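Local coordinates for protein halohydrin dehalogenase (Rhizobium radiobacter, PDB 4IY1) that catalyses the reversible conversion of vicinal halohydrins to epoxides with release of halide, and probably also opens epoxides with nucleophiles such as cyanide, at residues B[72-77]-B[120-125]; B[80-85]-B[101-106]; B[126-131]-B[223-228]; B[131-136]-B[238-243]. The protein carries 37 engineered substitutions. All coordinates share one frame; numbering follows the deposited sequence.

Interaction 1 of 4, residues B[72-77]-B[120-125]; sequences HVDILV and KRRKSG. Engineered in segment 72-77: His72 (natural residue Gln), Ile75 (natural residue Val). Engineered in segment 120-125: Arg121 (natural residue Lys).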
# COMPACT_ATOMS: atom_id res chain seq x y z
N HIS B 72 21.97 26.79 -11.96
CA HIS B 72 20.75 26.67 -11.15
C HIS B 72 20.26 25.29 -11.34
O HIS B 72 20.08 24.85 -12.48
CB HIS B 72 19.65 27.62 -11.64
CG HIS B 72 19.42 28.81 -10.74
ND1 HIS B 72 18.92 29.98 -11.19
CD2 HIS B 72 19.70 29.00 -9.38
CE1 HIS B 72 18.85 30.86 -10.17
NE2 HIS B 72 19.33 30.25 -9.06
N VAL B 73 19.93 24.62 -10.25
CA VAL B 73 19.66 23.19 -10.30
C VAL B 73 18.19 22.94 -10.69
O VAL B 73 17.27 23.46 -10.06
CB VAL B 73 20.00 22.51 -8.96
CG1 VAL B 73 19.67 21.03 -9.00
CG2 VAL B 73 21.46 22.73 -8.61
N ASP B 74 17.99 22.26 -11.81
CA ASP B 74 16.64 21.94 -12.25
C ASP B 74 16.28 20.55 -11.77
O ASP B 74 15.12 20.24 -11.56
CB ASP B 74 16.53 22.04 -13.77
CG ASP B 74 16.76 23.45 -14.29
OD1 ASP B 74 17.85 23.73 -14.82
OD2 ASP B 74 15.82 24.28 -14.23
N ILE B 75 17.28 19.68 -11.68
CA ILE B 75 17.04 18.30 -11.31
C ILE B 75 17.99 17.81 -10.25
O ILE B 75 19.21 17.90 -10.40
CB ILE B 75 17.10 17.36 -12.54
CG1 ILE B 75 16.05 17.77 -13.58
CG2 ILE B 75 16.84 15.93 -12.13
CD1 ILE B 75 16.58 17.73 -15.01
N LEU B 76 17.42 17.27 -9.16
CA LEU B 76 18.22 16.58 -8.17
C LEU B 76 17.92 15.10 -8.26
O LEU B 76 16.77 14.67 -8.12
CB LEU B 76 17.82 17.08 -6.77
CG LEU B 76 18.33 16.29 -5.55
CD1 LEU B 76 19.87 16.28 -5.52
CD2 LEU B 76 17.75 16.89 -4.24
N VAL B 77 18.96 14.29 -8.44
CA VAL B 77 18.81 12.86 -8.26
C VAL B 77 19.62 12.44 -7.05
O VAL B 77 20.87 12.45 -7.10
CB VAL B 77 19.27 12.06 -9.50
CG1 VAL B 77 19.05 10.58 -9.27
CG2 VAL B 77 18.56 12.54 -10.74
N LYS B 120 11.65 26.67 -5.72
CA LYS B 120 10.35 27.28 -5.37
C LYS B 120 10.28 28.71 -5.94
O LYS B 120 9.27 29.12 -6.50
CB LYS B 120 10.15 27.27 -3.86
CG LYS B 120 9.61 25.96 -3.30
CD LYS B 120 9.83 25.85 -1.80
CE LYS B 120 9.03 26.90 -1.04
NZ LYS B 120 9.17 26.75 0.44
N ARG B 121 11.33 29.48 -5.71
CA ARG B 121 11.43 30.80 -6.35
C ARG B 121 11.20 30.73 -7.87
O ARG B 121 10.39 31.47 -8.41
CB ARG B 121 12.81 31.43 -6.04
CG ARG B 121 13.00 31.85 -4.58
CD ARG B 121 14.17 32.78 -4.40
NE ARG B 121 15.45 32.09 -4.48
CZ ARG B 121 16.08 31.56 -3.44
NH1 ARG B 121 15.58 31.70 -2.22
NH2 ARG B 121 17.20 30.89 -3.61
N ARG B 122 11.86 29.78 -8.54
CA ARG B 122 11.65 29.61 -9.98
C ARG B 122 10.37 28.86 -10.36
O ARG B 122 10.02 28.78 -11.54
CB ARG B 122 12.87 28.94 -10.62
CG ARG B 122 14.17 29.73 -10.44
CD ARG B 122 15.41 28.82 -10.45
NE ARG B 122 15.63 28.24 -11.77
CZ ARG B 122 15.63 26.93 -12.03
NH1 ARG B 122 15.48 26.03 -11.05
NH2 ARG B 122 15.77 26.52 -13.29
N LYS B 123 9.62 28.38 -9.37
CA LYS B 123 8.49 27.51 -9.64
C LYS B 123 8.88 26.46 -10.72
O LYS B 123 8.15 26.26 -11.67
CB LYS B 123 7.27 28.31 -10.09
CG LYS B 123 6.81 29.35 -9.09
CD LYS B 123 5.84 28.73 -8.09
CE LYS B 123 5.56 29.64 -6.90
NZ LYS B 123 6.66 29.58 -5.89
N SER B 124 10.06 25.87 -10.60
CA SER B 124 10.37 24.71 -11.42
C SER B 124 11.54 23.91 -10.87
O SER B 124 12.46 24.45 -10.26
CB SER B 124 10.61 25.13 -12.88
OG SER B 124 11.97 25.37 -13.13
N GLY B 125 11.51 22.60 -11.10
CA GLY B 125 12.53 21.70 -10.59
C GLY B 125 11.89 20.32 -10.51
O GLY B 125 10.67 20.19 -10.64
O HOH W 1 13.50 23.31 -13.42
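Arg122 reaches back from the last turn of helix 94-122 to grip Asp74, which leads into strand 75-79. In this Rossmann-type fold the helix is the connection of a beta-alpha-beta crossover between strands 75-79 and 126-130. NH2 of the guanidinium donates to Asp74 OD2 in a salt bridge modelled at 2.4 Å, so short that its exact length is doubtful. The carboxylate meets the group at its edge, the two planes turned 64° apart. A bend in the arginine chain at chi3 (68°) brings the guanidinium up to Asp74 and leaves CD over one face of the engineered His72 ring, a CH-pi contact of 4.0 Å from CD to the ring centroid; the ring itself is poorly ordered. His72 CB lies over one face of the guanidinium and Ser124 OG over the other. Were Arg122 replaced by an alanine, the Asp74 carboxylate would probably be left without its cationic mate and His72 without the aliphatic chain beneath its ring. Farther out, a water donates to Asp74 OD2 at 2.6 Å and also bonds Ser124 OG at 2.6 Å, while Asp74 OD1 takes the backbone N of Thr3, so both carboxylate oxygens are held. Lys123, with positive phi, follows the helix in a Schellman motif, and two residues later Gly125 passes so close to the strand that its CA lies 3.1 Å from Asp74 O.

Interaction 2 of 4, residues B[80-85]-B[101-106]; sequences DIAPVE and VEALQI. Engineered in segment 80-85: Ala82 (natural residue Phe), Pro83 (natural residue Ala), Val84 (natural residue Pro).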
# COMPACT_ATOMS: atom_id res chain seq x y z
N ASP B 80 21.16 7.38 -3.21
CA ASP B 80 21.70 7.12 -1.90
C ASP B 80 22.12 5.67 -1.67
O ASP B 80 21.43 4.72 -2.09
CB ASP B 80 20.73 7.60 -0.82
CG ASP B 80 20.62 9.11 -0.80
OD1 ASP B 80 21.66 9.80 -0.59
OD2 ASP B 80 19.54 9.61 -1.15
N ILE B 81 23.26 5.49 -1.01
CA ILE B 81 23.84 4.17 -0.85
C ILE B 81 24.32 4.00 0.57
O ILE B 81 24.59 4.98 1.25
CB ILE B 81 25.00 3.92 -1.84
CG1 ILE B 81 26.09 4.99 -1.62
CG2 ILE B 81 24.46 4.04 -3.28
CD1 ILE B 81 27.35 4.78 -2.42
N ALA B 82 24.25 2.77 1.06
CA ALA B 82 24.90 2.43 2.30
C ALA B 82 25.09 0.95 2.32
O ALA B 82 24.31 0.21 1.70
CB ALA B 82 24.06 2.87 3.49
N PRO B 83 26.13 0.49 3.03
CA PRO B 83 26.32 -0.95 3.10
C PRO B 83 25.16 -1.59 3.84
O PRO B 83 24.86 -1.20 4.96
CB PRO B 83 27.62 -1.09 3.90
CG PRO B 83 28.37 0.17 3.61
CD PRO B 83 27.30 1.23 3.53
N VAL B 84 24.46 -2.52 3.17
CA VAL B 84 23.68 -3.54 3.86
C VAL B 84 24.55 -4.75 4.22
O VAL B 84 25.17 -5.36 3.34
CB VAL B 84 22.50 -4.04 3.01
CG1 VAL B 84 22.93 -4.34 1.58
CG2 VAL B 84 21.89 -5.28 3.65
N GLU B 85 24.60 -5.08 5.51
CA GLU B 85 25.10 -6.37 5.97
C GLU B 85 24.09 -6.98 6.93
O GLU B 85 23.82 -6.41 7.99
CB GLU B 85 26.45 -6.20 6.67
CG GLU B 85 27.65 -6.15 5.73
CD GLU B 85 28.53 -4.94 5.97
OE1 GLU B 85 29.55 -4.81 5.25
OE2 GLU B 85 28.21 -4.11 6.85
N VAL B 101 20.52 5.53 8.96
CA VAL B 101 19.56 6.62 8.73
C VAL B 101 20.30 7.88 8.19
O VAL B 101 19.87 8.51 7.22
CB VAL B 101 18.77 6.91 10.03
CG1 VAL B 101 17.92 8.15 9.87
CG2 VAL B 101 17.89 5.70 10.37
N GLU B 102 21.47 8.15 8.75
CA GLU B 102 22.28 9.23 8.23
C GLU B 102 22.50 9.10 6.72
O GLU B 102 22.19 10.02 5.96
CB GLU B 102 23.60 9.36 9.01
CG GLU B 102 24.34 10.66 8.69
CD GLU B 102 23.59 11.89 9.20
OE1 GLU B 102 22.87 11.79 10.23
OE2 GLU B 102 23.70 12.97 8.58
N ALA B 103 22.95 7.92 6.26
CA ALA B 103 23.28 7.73 4.81
C ALA B 103 22.03 7.70 3.92
O ALA B 103 22.04 8.23 2.81
CB ALA B 103 24.13 6.46 4.59
N LEU B 104 20.95 7.06 4.39
CA LEU B 104 19.84 6.74 3.46
C LEU B 104 18.68 7.73 3.56
O LEU B 104 17.87 7.82 2.66
CB LEU B 104 19.32 5.32 3.68
CG LEU B 104 20.38 4.23 3.41
CD1 LEU B 104 19.78 2.84 3.54
CD2 LEU B 104 21.01 4.44 2.02
N GLN B 105 18.63 8.46 4.66
CA GLN B 105 17.42 9.23 5.01
C GLN B 105 17.73 10.68 5.26
O GLN B 105 17.10 11.58 4.66
CB GLN B 105 16.76 8.61 6.23
CG GLN B 105 15.26 8.59 6.20
CD GLN B 105 14.68 8.00 7.48
OE1 GLN B 105 15.13 6.96 7.94
NE2 GLN B 105 13.69 8.68 8.07
N ILE B 106 18.68 10.95 6.16
CA ILE B 106 19.09 12.37 6.42
C ILE B 106 19.69 13.00 5.16
O ILE B 106 19.45 14.18 4.83
CB ILE B 106 20.11 12.48 7.57
CG1 ILE B 106 19.63 11.73 8.82
CG2 ILE B 106 20.43 13.92 7.86
CD1 ILE B 106 18.30 12.18 9.39
O HOH W 2 23.56 8.45 0.35
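The flat peptide group joining Ile81 to Ala82 lies against Leu104 on one face, where CD2 stands 3.6 Å from Ile81 C, almost straight above it. Around the oxygen end of the same group comes Ala103, its CB 3.7 Å from Ile81 O. The second flat group, the Asp80 carboxylate, does not touch the helix closely: its OD1 is 3.8 Å from Ala103 O, and a water bridges the two. That water donates to Asp80 OD1 at 2.5 Å and to Ala103 O at 2.9 Å, and accepts from Ile81 N, so a single molecule joins two acceptors that could not bond one another. OD2 of the carboxylate is taken up by Ser78 OG. Ala82, an engineered residue, rests its methyl against both helix side chains, with CB 3.7 Å from Leu104 CD2 and 3.8 Å from Ala103 CB. Leu104 reaches there with CG opposite its carbonyl carbon (chi1 -62°). The helix widens here into a pi-type turn, Val101 O receiving both Gln105 N and Ile106 N. Within a beta-alpha-beta unit of the Rossmann-type fold, the contact thus lays the loop after strand 75-79 along helix 94-122, and Tyr186 OH bonds Ala82 O. Leu104 also packs on Tyr145, Ala148 and Arg149 of helix 143-163, Arg149 donates to Asp80 O, and Gln105 bonds Gln105 of the second subunit.

Interaction 3 of 4, residues B[126-131]-B[223-228]; sequences HIIFIT and FLASGS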
# COMPACT_ATOMS: atom_id res chain seq x y z
N HIS B 126 12.73 19.30 -10.42
CA HIS B 126 12.27 17.94 -10.20
C HIS B 126 13.21 17.32 -9.22
O HIS B 126 14.42 17.55 -9.30
CB HIS B 126 12.31 17.14 -11.50
CG HIS B 126 11.30 17.58 -12.51
ND1 HIS B 126 11.53 18.58 -13.37
CD2 HIS B 126 10.07 17.02 -12.89
CE1 HIS B 126 10.45 18.78 -14.16
NE2 HIS B 126 9.57 17.80 -13.89
N ILE B 127 12.66 16.55 -8.28
CA ILE B 127 13.43 15.91 -7.25
C ILE B 127 13.13 14.42 -7.19
O ILE B 127 11.97 14.01 -7.22
CB ILE B 127 13.12 16.54 -5.89
CG1 ILE B 127 13.56 18.02 -5.89
CG2 ILE B 127 13.83 15.79 -4.77
CD1 ILE B 127 13.39 18.67 -4.54
N ILE B 128 14.19 13.62 -7.26
CA ILE B 128 14.05 12.17 -7.41
C ILE B 128 14.99 11.52 -6.42
O ILE B 128 16.17 11.81 -6.42
CB ILE B 128 14.46 11.69 -8.80
CG1 ILE B 128 13.48 12.17 -9.83
CG2 ILE B 128 14.56 10.17 -8.85
CD1 ILE B 128 14.10 12.40 -11.20
N PHE B 129 14.42 10.77 -5.48
CA PHE B 129 15.19 9.96 -4.55
C PHE B 129 15.32 8.55 -5.15
O PHE B 129 14.31 7.90 -5.43
CB PHE B 129 14.44 9.85 -3.22
CG PHE B 129 14.34 11.16 -2.44
CD1 PHE B 129 13.55 11.24 -1.33
CD2 PHE B 129 15.04 12.29 -2.86
CE1 PHE B 129 13.44 12.42 -0.60
CE2 PHE B 129 14.92 13.49 -2.17
CZ PHE B 129 14.11 13.56 -1.05
N ILE B 130 16.53 8.03 -5.20
CA ILE B 130 16.68 6.60 -5.44
C ILE B 130 16.71 5.81 -4.14
O ILE B 130 17.65 5.92 -3.37
CB ILE B 130 17.86 6.29 -6.40
CG1 ILE B 130 17.64 7.05 -7.70
CG2 ILE B 130 17.89 4.80 -6.73
CD1 ILE B 130 18.81 6.99 -8.63
N THR B 131 15.60 5.11 -3.83
CA THR B 131 15.54 4.37 -2.55
C THR B 131 15.77 2.84 -2.71
O THR B 131 16.84 2.43 -3.19
CB THR B 131 14.26 4.72 -1.74
OG1 THR B 131 13.11 4.18 -2.40
CG2 THR B 131 14.10 6.30 -1.67
N PHE B 223 12.72 10.17 -18.07
CA PHE B 223 11.30 10.46 -18.31
C PHE B 223 10.68 11.34 -17.19
O PHE B 223 9.90 12.29 -17.46
CB PHE B 223 10.53 9.14 -18.44
CG PHE B 223 9.05 9.32 -18.62
CD1 PHE B 223 8.55 9.81 -19.81
CD2 PHE B 223 8.16 8.95 -17.62
CE1 PHE B 223 7.20 10.00 -19.98
CE2 PHE B 223 6.79 9.06 -17.81
CZ PHE B 223 6.31 9.57 -18.99
N LEU B 224 10.94 10.98 -15.94
CA LEU B 224 10.36 11.75 -14.81
C LEU B 224 10.88 13.20 -14.81
O LEU B 224 10.13 14.14 -14.58
CB LEU B 224 10.69 11.10 -13.45
CG LEU B 224 10.11 9.70 -13.32
CD1 LEU B 224 10.45 9.12 -11.95
CD2 LEU B 224 8.61 9.71 -13.58
N ALA B 225 12.15 13.35 -15.16
CA ALA B 225 12.79 14.65 -15.20
C ALA B 225 12.48 15.46 -16.47
O ALA B 225 12.86 16.63 -16.57
CB ALA B 225 14.29 14.49 -15.02
N SER B 226 11.77 14.85 -17.42
CA SER B 226 11.55 15.46 -18.72
C SER B 226 10.57 16.62 -18.66
O SER B 226 10.52 17.44 -19.58
CB SER B 226 11.04 14.42 -19.72
OG SER B 226 9.74 13.98 -19.37
N GLY B 227 9.73 16.66 -17.64
CA GLY B 227 8.59 17.59 -17.66
C GLY B 227 7.41 17.03 -18.44
O GLY B 227 6.43 17.73 -18.65
N SER B 228 7.48 15.76 -18.82
CA SER B 228 6.42 15.14 -19.64
C SER B 228 5.24 14.61 -18.81
O SER B 228 4.13 14.38 -19.35
CB SER B 228 6.99 13.97 -20.44
OG SER B 228 7.85 14.45 -21.44
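His126 begins strand 126-130 of the parallel Rossmann-type sheet and leans over the C-terminal end of helix 214-225, one of the helices packed on that sheet. Its CB is directed at the helix, and CG stands beside the backbone N (chi1 -69°), with the ring turned steeply about the next bond (chi2 86°). From CG the ring divides. On one branch CD2 comes closest to the helix end, 3.3 Å from Leu224 O. On the other, ND1 is 4.0 Å from Ala225 O, which sits above one face of the imidazole, offset toward the rim; CE1 comes near both Ala225 O and Gly227 N. At the far end NE2 passes 3.9 Å from Gly227 CA, but its hydrogen bond goes to Asp230 OD1, just beyond the segment, and this fixes the ring's rotation. A leucine in place of His126 would probably leave the Asp230 carboxylate without this partner and the carbonyls at the helix end facing a purely apolar group.

Deeper in, Ile128 points the same way along the strand, its CD1 4.3 Å from Leu224 CB and within van der Waals reach of Ala225 CB. Phe223, just before Leu224, stacks with Phe223 of the third subunit, so the helix serves both the sheet and the assembly. Gly227 leaves the helix with positive phi, where a side chain would press on the preceding carbonyl. Ser226 secures the exit: its OG donates to Phe223 O at 2.6 Å and, in an ST turn, accepts from Ser228 N at 2.9 Å with an angle of 141° at the hydrogen.

Interaction 4 of 4, residues B[131-136]-B[238-243]; sequences TSAASF and WLAGGF. Engineered in segment 131-136: Ala134 (natural residue Thr), Ser135 (natural residue Pro).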
# COMPACT_ATOMS: atom_id res chain seq x y z
N THR B 131 15.60 5.11 -3.83
CA THR B 131 15.54 4.37 -2.55
C THR B 131 15.77 2.84 -2.71
O THR B 131 16.84 2.43 -3.19
CB THR B 131 14.26 4.72 -1.74
OG1 THR B 131 13.11 4.18 -2.40
CG2 THR B 131 14.10 6.30 -1.67
N SER B 132 14.79 2.02 -2.32
CA SER B 132 14.89 0.58 -2.49
C SER B 132 13.55 -0.12 -2.27
O SER B 132 12.78 0.28 -1.40
CB SER B 132 15.90 0.01 -1.51
OG SER B 132 15.85 -1.40 -1.53
N ALA B 133 13.38 -1.27 -2.95
CA ALA B 133 12.15 -2.05 -2.83
C ALA B 133 12.21 -2.90 -1.58
O ALA B 133 11.25 -3.58 -1.23
CB ALA B 133 11.94 -2.92 -4.07
N ALA B 134 13.30 -2.74 -0.83
CA ALA B 134 13.40 -3.34 0.49
C ALA B 134 12.40 -2.75 1.51
O ALA B 134 11.93 -3.46 2.37
CB ALA B 134 14.83 -3.24 1.00
N SER B 135 11.97 -1.51 1.29
CA SER B 135 10.87 -0.90 2.10
C SER B 135 9.63 -1.81 2.20
O SER B 135 9.01 -2.14 1.19
CB SER B 135 10.42 0.44 1.50
OG SER B 135 11.52 1.27 1.19
N PHE B 136 9.19 -2.09 3.41
CA PHE B 136 8.10 -3.05 3.59
C PHE B 136 8.27 -4.28 2.70
O PHE B 136 7.27 -4.89 2.30
CB PHE B 136 6.75 -2.38 3.32
CG PHE B 136 6.43 -1.26 4.28
CD1 PHE B 136 5.76 -1.53 5.49
CD2 PHE B 136 6.78 0.05 3.99
CE1 PHE B 136 5.49 -0.49 6.40
CE2 PHE B 136 6.50 1.10 4.88
CZ PHE B 136 5.83 0.82 6.08
N TRP B 238 8.23 1.06 -8.20
CA TRP B 238 8.83 -0.21 -7.78
C TRP B 238 9.47 -0.88 -8.97
O TRP B 238 8.76 -1.48 -9.81
CB TRP B 238 7.77 -1.11 -7.14
CG TRP B 238 7.07 -0.47 -5.95
CD1 TRP B 238 5.92 0.36 -5.95
CD2 TRP B 238 7.50 -0.51 -4.54
NE1 TRP B 238 5.60 0.78 -4.67
CE2 TRP B 238 6.50 0.28 -3.77
CE3 TRP B 238 8.52 -1.16 -3.85
CZ2 TRP B 238 6.58 0.43 -2.39
CZ3 TRP B 238 8.61 -0.97 -2.46
CH2 TRP B 238 7.66 -0.21 -1.75
N LEU B 239 10.73 -0.51 -9.20
CA LEU B 239 11.56 -0.96 -10.33
C LEU B 239 12.23 -2.28 -9.97
O LEU B 239 13.41 -2.31 -9.60
CB LEU B 239 12.70 0.05 -10.57
CG LEU B 239 13.04 0.66 -11.92
CD1 LEU B 239 14.47 1.21 -11.96
CD2 LEU B 239 12.73 -0.18 -13.14
N ALA B 240 11.47 -3.36 -9.96
CA ALA B 240 11.98 -4.61 -9.42
C ALA B 240 11.59 -5.83 -10.30
O ALA B 240 11.55 -6.96 -9.81
CB ALA B 240 11.49 -4.81 -7.97
N GLY B 241 11.24 -5.58 -11.56
CA GLY B 241 10.90 -6.66 -12.52
C GLY B 241 9.87 -7.67 -12.03
O GLY B 241 9.89 -8.83 -12.45
N GLY B 242 9.00 -7.24 -11.11
CA GLY B 242 7.90 -8.08 -10.60
C GLY B 242 8.29 -8.88 -9.37
O GLY B 242 7.52 -9.71 -8.88
N PHE B 243 9.47 -8.62 -8.83
CA PHE B 243 9.84 -9.20 -7.54
C PHE B 243 8.89 -8.69 -6.46
O PHE B 243 8.43 -7.56 -6.55
CB PHE B 243 11.29 -8.83 -7.19
CG PHE B 243 11.76 -9.38 -5.88
CD1 PHE B 243 11.63 -8.64 -4.71
CD2 PHE B 243 12.41 -10.61 -5.82
CE1 PHE B 243 12.12 -9.12 -3.50
CE2 PHE B 243 12.87 -11.11 -4.62
CZ PHE B 243 12.74 -10.35 -3.45
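Trp238 brings the six-membered end of its indole against the turn that starts at Ser132. With chi1 at -57° and the ring set nearly perpendicular about the next bond (chi2 87°), the benzo edge, not a face, is presented to the turn. Ala133 CB lies in the ring plane 3.9 Å from CE3, and the backbone of the same residue follows, Ala133 CA standing 3.7 Å from CZ3. Farther along that edge Ser135 O comes to 3.8 Å from CH2. Ala133 CB also meets Ala240 CB at 4.4 Å, so this one methyl is shared by the indole and the first residue of the type I' turn from Ala240 to Phe243.

The serines shape the surface that the indole meets. Ser132 CB leaves its backbone pointing away from the tryptophan, and a chi1 of 171° places OG to accept from Ala134 N at 3.0 Å in an ST turn. Ser135, an engineered residue, folds OG back to donate to Ser132 O at 3.0 Å, nearly along the C=O axis; the backbone bond closing the same type I turn is weak. Ser132 therefore has both its hydroxyl and its carbonyl engaged within the turn.

Its side chain also touches Tyr145 and Arg149 of helix 143-163, an arrangement consistent with the Ser-Tyr-Arg triad of halohydrin dehalogenases. The contact joins the loop after strand 126-130 to the end of strand 236-239, outermost within this chain, across the intervening strand 170-175, whose Ala174 also packs on Trp238; Gln235 of the third subunit bonds Trp238 N.

In the fold
Interactions 1 and 3 adjoin, with centres 11 Å apart: strands 75-79 and 126-130 are neighbours in the sheet, Asp74 O lying 2.8 Å from His126 N, and Ile75 CD1 packs on Ala225 CB. Interaction 4 continues from the far end of strand 126-130, sharing Thr131 with interaction 3 at a centre distance of 17 Å, and lies about 27 Å from interaction 1 across the chain's centre. Interaction 2 uses the same long helix as interaction 1. Its centre is 16 Å from that of interaction 4, and helix 143-163, which carries Tyr145 and Arg149, contacts both, placing their loops beside the probable active site.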